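Local coordinates for protein putative SnoaL-like polyketide cyclase (Shewanella putrefaciens, PDB 3GZB) that is of unconfirmed function but, as a SnoaL-like member of the NTF2 clan, may act as a polyketide cyclase, at residues Ala90-Val95 against Leu128-Arg133. Residues are numbered along the deposited sequence; the frame is centred on the assembly and turned at random. Where two conformers were deposited one is given.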
loop_
_atom_site.group_PDB
_atom_site.type_symbol
_atom_site.label_atom_id
_atom_site.label_comp_id
_atom_site.label_asym_id
_atom_site.label_seq_id
_atom_site.Cartn_x
_atom_site.Cartn_y
_atom_site.Cartn_z
ATOM N N ALA A 90 -11.468 2.452 0.749
ATOM C CA ALA A 90 -12.497 1.597 1.348
ATOM C C ALA A 90 -13.025 2.348 2.539
ATOM O O ALA A 90 -12.382 2.419 3.602
ATOM C CB ALA A 90 -11.863 0.211 1.809
ATOM N N GLY A 91 -14.162 2.999 2.396
ATOM C CA GLY A 91 -14.540 3.930 3.438
ATOM C C GLY A 91 -13.486 4.980 3.704
ATOM O O GLY A 91 -12.921 5.574 2.795
ATOM N N SER A 92 -13.219 5.166 4.999
ATOM C CA SER A 92 -12.277 6.146 5.477
ATOM C C SER A 92 -10.814 5.704 5.374
ATOM O O SER A 92 -9.940 6.434 5.830
ATOM C CB SER A 92 -12.594 6.539 6.933
ATOM O OG SER A 92 -13.788 7.309 6.988
ATOM N N LEU A 93 -10.497 4.541 4.765
ATOM C CA LEU A 93 -9.103 4.086 4.557
ATOM C C LEU A 93 -8.789 4.406 3.114
ATOM O O LEU A 93 -9.377 3.847 2.165
ATOM C CB LEU A 93 -9.015 2.581 4.785
ATOM C CG LEU A 93 -7.654 1.991 4.511
ATOM C CD1 LEU A 93 -6.630 2.534 5.502
ATOM C CD2 LEU A 93 -7.765 0.445 4.595
ATOM N N VAL A 94 -7.833 5.304 2.909
ATOM C CA VAL A 94 -7.388 5.752 1.594
ATOM C C VAL A 94 -5.986 5.164 1.306
ATOM O O VAL A 94 -5.095 5.236 2.183
ATOM C CB VAL A 94 -7.321 7.294 1.528
ATOM C CG1 VAL A 94 -6.729 7.744 0.157
ATOM C CG2 VAL A 94 -8.707 7.917 1.785
ATOM N N VAL A 95 -5.812 4.563 0.117
ATOM C CA VAL A 95 -4.583 3.892 -0.266
ATOM C C VAL A 95 -4.039 4.571 -1.469
ATOM O O VAL A 95 -4.771 4.805 -2.448
ATOM C CB VAL A 95 -4.826 2.404 -0.593
ATOM C CG1 VAL A 95 -3.507 1.685 -0.986
ATOM C CG2 VAL A 95 -5.468 1.667 0.576
ATOM N N LEU A 128 -8.810 7.893 8.116
ATOM C CA LEU A 128 -9.342 9.191 8.388
ATOM C C LEU A 128 -10.527 9.118 9.343
ATOM O O LEU A 128 -11.317 8.162 9.313
ATOM C CB LEU A 128 -9.826 9.839 7.090
ATOM C CG LEU A 128 -8.712 9.948 6.026
ATOM C CD1 LEU A 128 -9.330 10.430 4.715
ATOM C CD2 LEU A 128 -7.627 10.821 6.436
ATOM N N ASP A 129 -10.627 10.149 10.180
ATOM C CA ASP A 129 -11.836 10.439 10.989
ATOM C C ASP A 129 -12.496 11.624 10.303
ATOM O O ASP A 129 -12.047 12.790 10.432
ATOM C CB ASP A 129 -11.384 10.725 12.427
ATOM C CG ASP A 129 -12.498 11.269 13.326
ATOM O OD1 ASP A 129 -13.629 11.466 12.851
ATOM O OD2 ASP A 129 -12.178 11.528 14.521
HETATM N N MSE A 130 -13.530 11.314 9.500
HETATM C CA MSE A 130 -14.154 12.310 8.644
HETATM C C MSE A 130 -14.886 13.380 9.476
HETATM O O MSE A 130 -14.814 14.558 9.145
HETATM C CB MSE A 130 -15.039 11.676 7.560
HETATM C CG MSE A 130 -14.328 10.736 6.626
HETATM SE SE MSE A 130 -12.977 11.637 5.591
HETATM C CE MSE A 130 -14.096 12.757 4.600
ATOM N N LEU A 131 -15.503 12.997 10.582
ATOM C CA LEU A 131 -16.213 13.974 11.446
ATOM C C LEU A 131 -15.265 15.063 11.942
ATOM O O LEU A 131 -15.592 16.240 11.900
ATOM C CB LEU A 131 -16.853 13.238 12.622
ATOM C CG LEU A 131 -17.482 14.122 13.705
ATOM C CD1 LEU A 131 -18.690 14.824 13.130
ATOM C CD2 LEU A 131 -17.829 13.296 14.930
ATOM N N ASN A 132 -14.077 14.662 12.397
ATOM C CA ASN A 132 -13.135 15.603 12.987
ATOM C C ASN A 132 -12.049 16.076 12.034
ATOM O O ASN A 132 -11.159 16.800 12.440
ATOM C CB ASN A 132 -12.532 14.958 14.236
ATOM C CG ASN A 132 -13.550 14.727 15.306
ATOM O OD1 ASN A 132 -14.132 15.700 15.798
ATOM N ND2 ASN A 132 -13.813 13.469 15.664
ATOM N N ARG A 133 -12.104 15.640 10.767
ATOM C CA ARG A 133 -11.145 16.066 9.757
ATOM C C ARG A 133 -9.687 15.721 10.213
ATOM O O ARG A 133 -8.793 16.575 10.153
ATOM C CB ARG A 133 -11.298 17.564 9.470
ATOM C CG ARG A 133 -11.008 17.957 8.074
ATOM C CD ARG A 133 -11.402 19.427 7.826
ATOM N NE ARG A 133 -11.069 19.826 6.468
ATOM C CZ ARG A 133 -9.866 20.207 6.054
ATOM N NH1 ARG A 133 -8.803 20.248 6.862
ATOM N NH2 ARG A 133 -9.716 20.527 4.787
HETATM O O HOH W 1 -14.570 8.565 9.429
#
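Ser-92 and Leu-128 join two neighbouring antiparallel strands at their ends, where each segment is in or entering a turn. The amide N of Leu-128 donates to the carbonyl O of Ser-92 over 2.9 Å, tilted 25° from the carbonyl plane. This is the one direct hydrogen bond between residues 90-95 and 128-133; the strand pairing carries on inward through backbone bonds of Val-94 with Leu-126. Toward the turns a water takes over: it lies 2.9 Å from Ser-92 OG, accepts from Met-130 N at 2.9 Å and donates to Leu-128 O at 3.3 Å. In the conformer of Ser-92 given, one of two, OG lies beside its own backbone N (chi1 -71°), which brings the hydroxyl to this water and within 3.5 Å of Met-130 CG; the other may not keep this link. Although OG is here equally near Leu-128 O, the angle is too poor for a direct bond, and the water links the two instead. Beside the backbone bond, Leu-128 rests CB and CG against Ser-92 O, and its CD1 makes the apolar contact with Val-94 CG2 at 3.9 Å, the two side chains crossing at a slant. Val-94 also packs on Ala-26 and the selenomethionine Met-130 on Leu-25, both of helix 21-34, while Leu-128 reaches Val-135 on the next strand. Each segment turns locally. Ala-90 to Leu-93 form a type II' turn with Gly-91 at positive phi; past Leu-128, Asp-129 OD1 accepts from Asn-132 N in an Asx motif, and OD2 takes Asn-132 ND2 at 2.8 Å on its syn side. Two adjacent beta-hairpin turns thus lie side by side at one end of the curved mixed sheet, whose strands here run antiparallel, in keeping with the alpha+beta cone of the NTF2-like fold.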